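Local coordinates for putative PadR-family transcriptional regulatory protein (Bacteroides fragilis, PDB 5H20) that probably binds DNA as a dimeric transcriptional regulator of the PadR family, with a winged helix-turn-helix fold, at residues Met10-Leu15 and Tyr50-Arg55; Leu15-Met20 and Gly89-Ser94; Leu22-Pro27 and Lys83-Leu88. One frame throughout, in Å; residues are numbered along the deposited sequence. Where two conformers were deposited one is given.

Contact 1 of 3, residues Met10-Leu15 and Tyr50-Arg55; sequences MRKGML and YPLLTR. With PO4 (phosphate ion), chain B.
Leu15 and Leu52 make the apolar part of this helix-to-helix contact. The CD2 methyl of Leu52 lies 3.7 Å from Leu15 CB. The other methyl, Leu52 CD1, comes 4.1 Å from Lys12 CG. Leu52 thus fits its two branches against residues one turn apart on helix 5-23. The Lys12 side chain crosses that of Leu52 at about a right angle. Its CG stands beside the backbone N (chi1 -71°), and the rest of the chain runs out extended past Leu52 to Arg55. In one of the two conformers deposited for Arg55, Lys12 CD packs 3.4 Å from Arg55 NH1, the two side chains again crossing. In this conformer Lys12 NZ ends at the edge of the guanidinium, near its plane, and lies 3.1 Å from Arg55 NH1. Both are donors, so no hydrogen bond joins them, and the approach of like charges should be unfavourable. The whole approach of Lys12 to the guanidinium is therefore tentative.

The contact belongs to the winged helix-turn-helix fold of PadR proteins. Helix 46-58 probably corresponds to the recognition helix, and Tyr50 on it touches the bound glucose. The axes of the two short segments pass 10.8 Å apart, with a crossing angle of -77°. Further out, Leu52 also packs on Glu16 and Ile19, while Leu53 reaches helix 30-39 through Ala30 and Ile33. Arg11 has other partners. Its NH1 gives PO4 O1 a nearly straight hydrogen bond of 2.8 Å (164°), with the phosphate, probably from the crystallisation liquor, at the edge of the guanidinium. A second, weak bond runs from Arg11 NH2 to PO4 O2. Lys7 also binds this phosphate, and Arg11 NE forms a salt bridge with Glu90 of the second subunit.

Contact 2 of 3, residues Leu15-Met20 and Gly89-Ser94; sequences LEYCIM and GELEAS. With IPA (isopropyl alcohol), chain F; IPA (isopropyl alcohol), chain G.
Tyr17 meets Leu91 and Glu92 where the first helix of the winged-helix domain crosses helix 82-97, the long helix that follows the wing strands. In PadR proteins this C-terminal part serves dimerisation. Here the segments' axes pass 11.3 Å apart, at an angle of 116° between their directions.

From Tyr17 CB, with CG anti to the backbone N (chi1 173°), the ring lies against helix 82-97. CD1 meets Leu91 first, near its CB and CG. Tyr17 CE1, the next atom along that edge, is 3.7 Å from Leu91 CB. Leu91 CB sits at the ring edge, near the ring plane, and not over a face. The two side chains slide past each other in opposite directions. Tyr17 CZ then comes within 4.2 Å of Glu92 CG. At the tip, Tyr17 OH lies 3.4 Å from Glu92 CG, which is packing and not a hydrogen bond. The Glu92 side chain crosses the tyrosine at about a right angle, with its carboxylate plane 71° from the ring.

Met20, one turn further on, also meets Leu91: Met20 CE lies 4.1 Å from Leu91 CD2. Tyr17 also makes edge-to-face contacts with Trp95 of its own chain and with Trp95 of the second subunit. The buried tyrosine therefore packs within the chain and across the dimer interface.

On helix 82-97, Glu90 OE2 accepts a 3.1 Å hydrogen bond from O2 of an isopropyl alcohol (chain F), probably a crystallisation additive.

Contact 3 of 3, residues Leu22-Pro27 and Lys83-Leu88; sequences LLHKEP and KGESFL
Two torsions bring Glu85 and Leu88 to His24. The Glu85 chain bends at chi2 (-82°), which swings the carboxylate round to the backbone of His24. Leu88 has CG anti to its backbone N (chi1 177°), and this places CD2 against the histidine. His24 CB faces helix 82-97, while the ring leads away from it.

Leu88 makes the apolar contact. Leu88 CD2 sits 3.4 Å from His24 CB and 4.0 Å from His24 CG. The methyl is oblique to the imidazole, neither over a face nor at an edge, and the side chains cross at about a right angle.

Glu85 comes close without bonding. Glu85 OE2 lies 3.2 Å from His24 O. Both atoms are acceptors, so there is no hydrogen bond, and they would probably disfavour each other if the carboxylate is charged. The other oxygen, Glu85 OE1, stands at the edge of the imidazole, near its plane, 4.1 Å from His24 ND1. That is too long for a hydrogen bond. The carboxylate plane is turned 70° from the ring. A negative charge at this distance might still make a protonated imidazole more likely.

His24, Glu85 and Leu88 all also touch Leu80, at the end of strand 75-80. Ile105 of the second subunit packs on His24. Leu88 additionally reaches Met20 on helix 5-23. Lys25 CB lies over one face of the His24 ring, offset toward its rim. The contact thus joins the chain leaving the first helix to the start of the helix after the wing, an arrangement of the winged helix-turn-helix fold of PadR regulators.

In the fold
Helix 5-23 runs through all three contacts. From the N terminus, its first part meets helix 46-58 in contact 1, closing a loop that contains helix 30-39. Its middle meets helix 82-97 in contact 2, whose longer loop also takes in the two wing strands. The chain leaving the helix meets the start of helix 82-97 in contact 3, which is nested inside the loop of contact 2. Contact 1 crosses both others along the chain. Contacts 1 and 2 share Leu15 and touch through Leu52, Leu53 and Arg55 against Glu16 and Ile19. Contacts 2 and 3 touch through Met20. All three also reach the second subunit.

Contact 1 of 3, residues Met10-Leu15 and Tyr50-Arg55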
# COMPACT_ATOMS: atom_id res chain seq x y z
N MET A 10 -2.54 5.81 0.97
CA MET A 10 -2.39 4.41 1.39
C MET A 10 -3.63 3.56 1.06
O MET A 10 -3.50 2.39 0.71
CB MET A 10 -2.02 4.29 2.88
CG MET A 10 -0.58 4.66 3.20
SD MET A 10 0.01 4.22 4.86
CE MET A 10 0.21 2.45 4.69
N ARG A 11 -4.81 4.15 1.19
CA ARG A 11 -6.08 3.49 0.85
C ARG A 11 -6.27 3.35 -0.66
O ARG A 11 -6.78 2.33 -1.12
CB ARG A 11 -7.27 4.22 1.49
CG ARG A 11 -7.40 3.99 2.98
CD ARG A 11 -8.38 4.96 3.62
NE ARG A 11 -8.52 4.68 5.04
CZ ARG A 11 -8.99 5.53 5.96
NH1 ARG A 11 -9.39 6.75 5.64
NH2 ARG A 11 -9.07 5.15 7.23
N LYS A 12 -5.89 4.39 -1.41
CA LYS A 12 -5.83 4.32 -2.89
C LYS A 12 -4.89 3.20 -3.32
O LYS A 12 -5.21 2.46 -4.25
CB LYS A 12 -5.34 5.65 -3.52
CG LYS A 12 -6.33 6.79 -3.44
CD LYS A 12 -5.85 8.02 -4.21
CE LYS A 12 -6.66 9.25 -3.80
NZ LYS A 12 -6.40 10.43 -4.68
N GLY A 13 -3.75 3.09 -2.62
CA GLY A 13 -2.73 2.07 -2.86
C GLY A 13 -3.28 0.67 -2.70
O GLY A 13 -3.09 -0.18 -3.58
N MET A 14 -3.98 0.44 -1.60
CA MET A 14 -4.62 -0.86 -1.35
C MET A 14 -5.59 -1.25 -2.48
O MET A 14 -5.50 -2.35 -3.03
CB MET A 14 -5.30 -0.91 0.02
CG MET A 14 -4.37 -0.77 1.22
SD MET A 14 -3.19 -2.13 1.42
CE MET A 14 -4.29 -3.44 1.96
N LEU A 15 -6.48 -0.32 -2.84
CA LEU A 15 -7.44 -0.50 -3.94
C LEU A 15 -6.73 -0.69 -5.29
O LEU A 15 -7.11 -1.57 -6.06
CB LEU A 15 -8.44 0.67 -3.98
CG LEU A 15 -9.52 0.72 -2.87
CD1 LEU A 15 -9.95 2.14 -2.55
CD2 LEU A 15 -10.74 -0.11 -3.25
N TYR A 50 -13.30 4.30 -10.91
CA TYR A 50 -12.97 4.92 -12.20
C TYR A 50 -11.67 5.76 -12.19
O TYR A 50 -10.84 5.56 -13.09
CB TYR A 50 -14.16 5.69 -12.79
CG TYR A 50 -15.31 4.83 -13.31
CD1 TYR A 50 -15.34 3.43 -13.12
CD2 TYR A 50 -16.40 5.42 -13.98
CE1 TYR A 50 -16.38 2.65 -13.59
CE2 TYR A 50 -17.46 4.63 -14.46
CZ TYR A 50 -17.44 3.25 -14.25
OH TYR A 50 -18.47 2.45 -14.70
N PRO A 51 -11.48 6.68 -11.19
CA PRO A 51 -10.24 7.46 -11.18
C PRO A 51 -8.96 6.65 -10.95
O PRO A 51 -7.89 7.08 -11.38
CB PRO A 51 -10.44 8.45 -10.02
CG PRO A 51 -11.92 8.53 -9.83
CD PRO A 51 -12.40 7.14 -10.13
N LEU A 52 -9.07 5.51 -10.27
CA LEU A 52 -7.90 4.65 -10.03
C LEU A 52 -7.50 3.87 -11.28
O LEU A 52 -6.29 3.76 -11.60
CB LEU A 52 -8.17 3.71 -8.85
CG LEU A 52 -7.86 4.11 -7.40
CD1 LEU A 52 -7.82 5.61 -7.08
CD2 LEU A 52 -8.78 3.37 -6.47
N LEU A 53 -8.50 3.36 -12.00
CA LEU A 53 -8.29 2.75 -13.30
C LEU A 53 -7.56 3.71 -14.24
O LEU A 53 -6.56 3.34 -14.87
CB LEU A 53 -9.63 2.31 -13.92
CG LEU A 53 -10.48 1.29 -13.18
CD1 LEU A 53 -11.80 1.13 -13.93
CD2 LEU A 53 -9.75 -0.04 -13.04
N THR A 54 -8.07 4.95 -14.30
CA THR A 54 -7.49 6.04 -15.08
C THR A 54 -6.04 6.32 -14.64
O THR A 54 -5.16 6.44 -15.51
CB THR A 54 -8.40 7.30 -15.07
OG1 THR A 54 -9.65 6.99 -15.70
CG2 THR A 54 -7.77 8.48 -15.82
N ARG A 55 -5.80 6.37 -13.32
CA ARG A 55 -4.47 6.61 -12.76
C ARG A 55 -3.48 5.50 -13.12
O ARG A 55 -2.33 5.77 -13.48
CB ARG A 55 -4.56 6.78 -11.24
CG ARG A 55 -3.49 7.67 -10.64
CD ARG A 55 -3.76 7.94 -9.17
NE ARG A 55 -5.12 8.44 -8.94
CZ ARG A 55 -5.47 9.19 -7.91
NH1 ARG A 55 -4.56 9.54 -7.01
NH2 ARG A 55 -6.73 9.60 -7.77
P PO4 B . -10.47 8.85 8.77
O1 PO4 B . -10.21 8.81 7.28
O2 PO4 B . -10.32 7.47 9.37
O3 PO4 B . -11.87 9.37 9.03
O4 PO4 B . -9.46 9.78 9.41

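Contact 2 of 3, residues Leu15-Met20 and Gly89-Ser94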
# COMPACT_ATOMS: atom_id res chain seq x y z
N LEU A 15 -6.48 -0.32 -2.84
CA LEU A 15 -7.44 -0.50 -3.94
C LEU A 15 -6.73 -0.69 -5.29
O LEU A 15 -7.11 -1.57 -6.06
CB LEU A 15 -8.44 0.67 -3.98
CG LEU A 15 -9.52 0.72 -2.87
CD1 LEU A 15 -9.95 2.14 -2.55
CD2 LEU A 15 -10.74 -0.11 -3.25
N GLU A 16 -5.68 0.10 -5.56
CA GLU A 16 -4.87 -0.04 -6.78
C GLU A 16 -4.21 -1.41 -6.92
O GLU A 16 -4.14 -1.96 -8.02
CB GLU A 16 -3.81 1.06 -6.89
CG GLU A 16 -4.34 2.38 -7.41
CD GLU A 16 -3.44 3.55 -7.08
OE1 GLU A 16 -2.59 3.43 -6.16
OE2 GLU A 16 -3.60 4.60 -7.73
N TYR A 17 -3.72 -1.93 -5.79
CA TYR A 17 -3.12 -3.25 -5.71
C TYR A 17 -4.17 -4.33 -5.94
O TYR A 17 -3.89 -5.33 -6.60
CB TYR A 17 -2.45 -3.44 -4.34
CG TYR A 17 -1.93 -4.82 -4.05
CD1 TYR A 17 -0.62 -5.19 -4.41
CD2 TYR A 17 -2.72 -5.76 -3.39
CE1 TYR A 17 -0.14 -6.47 -4.13
CE2 TYR A 17 -2.25 -7.04 -3.11
CZ TYR A 17 -0.95 -7.38 -3.48
OH TYR A 17 -0.49 -8.64 -3.19
N CYS A 18 -5.36 -4.12 -5.39
CA CYS A 18 -6.50 -5.01 -5.54
C CYS A 18 -6.98 -5.11 -7.00
O CYS A 18 -7.30 -6.21 -7.48
CB CYS A 18 -7.62 -4.55 -4.62
SG CYS A 18 -9.03 -5.68 -4.57
N ILE A 19 -7.03 -3.97 -7.68
CA ILE A 19 -7.37 -3.90 -9.11
C ILE A 19 -6.35 -4.70 -9.95
O ILE A 19 -6.74 -5.54 -10.80
CB ILE A 19 -7.45 -2.44 -9.62
CG1 ILE A 19 -8.60 -1.67 -8.97
CG2 ILE A 19 -7.63 -2.39 -11.14
CD1 ILE A 19 -8.45 -0.16 -9.06
N MET A 20 -5.06 -4.45 -9.71
CA MET A 20 -3.98 -5.15 -10.42
C MET A 20 -4.02 -6.65 -10.14
O MET A 20 -3.83 -7.46 -11.06
CB MET A 20 -2.61 -4.57 -10.07
CG MET A 20 -2.38 -3.18 -10.63
SD MET A 20 -0.68 -2.64 -10.40
CE MET A 20 -0.75 -2.01 -8.72
N GLY A 89 4.22 -8.18 -9.33
CA GLY A 89 5.16 -9.19 -8.80
C GLY A 89 6.06 -8.67 -7.69
O GLY A 89 6.31 -9.36 -6.69
N GLU A 90 6.55 -7.44 -7.87
CA GLU A 90 7.32 -6.71 -6.86
C GLU A 90 6.55 -6.54 -5.55
O GLU A 90 7.08 -6.83 -4.47
CB GLU A 90 7.76 -5.35 -7.42
CG GLU A 90 8.38 -4.40 -6.39
CD GLU A 90 8.66 -3.02 -6.95
OE1 GLU A 90 8.98 -2.91 -8.17
OE2 GLU A 90 8.59 -2.05 -6.17
N LEU A 91 5.29 -6.10 -5.67
CA LEU A 91 4.42 -5.80 -4.52
C LEU A 91 4.02 -7.02 -3.69
O LEU A 91 3.99 -6.94 -2.44
CB LEU A 91 3.16 -5.08 -5.01
CG LEU A 91 2.95 -3.56 -5.03
CD1 LEU A 91 4.14 -2.69 -4.62
CD2 LEU A 91 2.44 -3.21 -6.41
N GLU A 92 3.71 -8.12 -4.38
CA GLU A 92 3.32 -9.39 -3.75
C GLU A 92 4.47 -9.99 -2.94
O GLU A 92 4.25 -10.54 -1.86
CB GLU A 92 2.84 -10.41 -4.80
CG GLU A 92 1.50 -10.09 -5.47
CD GLU A 92 1.10 -11.07 -6.56
OE1 GLU A 92 1.97 -11.78 -7.12
OE2 GLU A 92 -0.10 -11.14 -6.88
N ALA A 93 5.68 -9.88 -3.50
CA ALA A 93 6.91 -10.34 -2.85
C ALA A 93 7.27 -9.44 -1.67
O ALA A 93 7.85 -9.90 -0.68
CB ALA A 93 8.06 -10.39 -3.86
N SER A 94 6.88 -8.17 -1.76
CA SER A 94 7.05 -7.19 -0.68
C SER A 94 6.08 -7.40 0.50
O SER A 94 6.44 -7.11 1.65
CB SER A 94 6.93 -5.76 -1.23
OG SER A 94 8.07 -5.39 -1.98
C1 IPA F . 9.91 -1.14 -3.19
C2 IPA F . 8.83 -1.80 -2.35
C3 IPA F . 8.29 -0.78 -1.35
O2 IPA F . 7.77 -2.29 -3.18
C1 IPA G . 8.80 -1.86 2.19
C2 IPA G . 9.19 -3.32 2.27
C3 IPA G . 8.42 -4.00 3.40
O2 IPA G . 8.87 -3.97 1.04

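Contact 3 of 3, residues Leu22-Pro27 and Lys83-Leu88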
# COMPACT_ATOMS: atom_id res chain seq x y z
N LEU A 22 -6.83 -8.40 -9.29
CA LEU A 22 -8.01 -8.92 -10.01
C LEU A 22 -7.82 -9.00 -11.53
O LEU A 22 -8.38 -9.90 -12.16
CB LEU A 22 -9.28 -8.13 -9.64
CG LEU A 22 -9.84 -8.25 -8.20
CD1 LEU A 22 -10.75 -7.08 -7.86
CD2 LEU A 22 -10.56 -9.57 -7.95
N LEU A 23 -7.01 -8.12 -12.09
CA LEU A 23 -6.76 -8.10 -13.54
C LEU A 23 -5.64 -9.03 -14.03
O LEU A 23 -5.51 -9.26 -15.23
CB LEU A 23 -6.54 -6.66 -14.03
CG LEU A 23 -7.80 -5.80 -14.15
CD1 LEU A 23 -7.42 -4.35 -14.33
CD2 LEU A 23 -8.73 -6.23 -15.29
N HIS A 24 -4.85 -9.57 -13.09
CA HIS A 24 -3.64 -10.31 -13.42
C HIS A 24 -3.89 -11.61 -14.18
O HIS A 24 -3.08 -11.98 -15.04
CB HIS A 24 -2.74 -10.52 -12.18
CG HIS A 24 -2.67 -11.92 -11.68
ND1 HIS A 24 -1.73 -12.83 -12.13
CD2 HIS A 24 -3.40 -12.58 -10.74
CE1 HIS A 24 -1.90 -13.98 -11.50
NE2 HIS A 24 -2.90 -13.86 -10.66
N LYS A 25 -5.00 -12.29 -13.89
CA LYS A 25 -5.33 -13.51 -14.63
C LYS A 25 -6.29 -13.24 -15.78
O LYS A 25 -6.06 -13.72 -16.90
CB LYS A 25 -5.88 -14.60 -13.70
CG LYS A 25 -5.45 -16.00 -14.09
CD LYS A 25 -5.38 -16.90 -12.86
CE LYS A 25 -4.74 -18.24 -13.17
NZ LYS A 25 -4.60 -19.06 -11.93
N GLU A 26 -7.33 -12.45 -15.52
CA GLU A 26 -8.34 -12.15 -16.52
C GLU A 26 -8.44 -10.66 -16.81
O GLU A 26 -8.50 -9.85 -15.88
CB GLU A 26 -9.71 -12.68 -16.07
CG GLU A 26 -9.96 -14.15 -16.37
CD GLU A 26 -11.33 -14.64 -15.93
OE1 GLU A 26 -12.15 -13.82 -15.42
OE2 GLU A 26 -11.61 -15.86 -16.09
N PRO A 27 -8.47 -10.28 -18.12
CA PRO A 27 -8.89 -8.93 -18.48
C PRO A 27 -10.37 -8.74 -18.13
O PRO A 27 -11.10 -9.73 -18.01
CB PRO A 27 -8.67 -8.88 -19.99
CG PRO A 27 -8.73 -10.30 -20.45
CD PRO A 27 -8.12 -11.09 -19.32
N LYS A 83 4.40 -4.03 -17.73
CA LYS A 83 4.84 -3.16 -16.63
C LYS A 83 3.98 -3.38 -15.36
O LYS A 83 4.51 -3.47 -14.26
CB LYS A 83 4.84 -1.69 -17.09
CG LYS A 83 5.37 -0.69 -16.07
CD LYS A 83 5.35 0.73 -16.62
CE LYS A 83 5.79 1.74 -15.56
NZ LYS A 83 5.55 3.15 -15.99
N GLY A 84 2.66 -3.50 -15.56
CA GLY A 84 1.71 -3.86 -14.51
C GLY A 84 1.97 -5.19 -13.83
O GLY A 84 1.95 -5.26 -12.60
N GLU A 85 2.22 -6.23 -14.63
CA GLU A 85 2.56 -7.58 -14.15
C GLU A 85 3.87 -7.62 -13.34
O GLU A 85 3.92 -8.28 -12.30
CB GLU A 85 2.66 -8.60 -15.30
CG GLU A 85 1.37 -8.90 -16.06
CD GLU A 85 0.45 -9.93 -15.39
OE1 GLU A 85 0.82 -10.52 -14.34
OE2 GLU A 85 -0.66 -10.16 -15.92
N SER A 86 4.91 -6.93 -13.84
CA SER A 86 6.20 -6.83 -13.13
C SER A 86 6.07 -6.08 -11.80
O SER A 86 6.53 -6.58 -10.77
CB SER A 86 7.27 -6.16 -14.00
OG SER A 86 7.45 -6.87 -15.22
N PHE A 87 5.43 -4.90 -11.82
CA PHE A 87 5.19 -4.11 -10.61
C PHE A 87 4.32 -4.87 -9.60
O PHE A 87 4.63 -4.86 -8.42
CB PHE A 87 4.62 -2.71 -10.90
CG PHE A 87 4.47 -1.83 -9.67
CD1 PHE A 87 5.57 -1.58 -8.82
CD2 PHE A 87 3.26 -1.21 -9.38
CE1 PHE A 87 5.43 -0.76 -7.69
CE2 PHE A 87 3.12 -0.39 -8.26
CZ PHE A 87 4.21 -0.17 -7.41
N LEU A 88 3.28 -5.55 -10.09
CA LEU A 88 2.48 -6.46 -9.25
C LEU A 88 3.33 -7.54 -8.56
O LEU A 88 3.19 -7.77 -7.35
CB LEU A 88 1.36 -7.13 -10.07
CG LEU A 88 0.47 -8.16 -9.35
CD1 LEU A 88 -0.47 -7.51 -8.34
CD2 LEU A 88 -0.30 -8.95 -10.38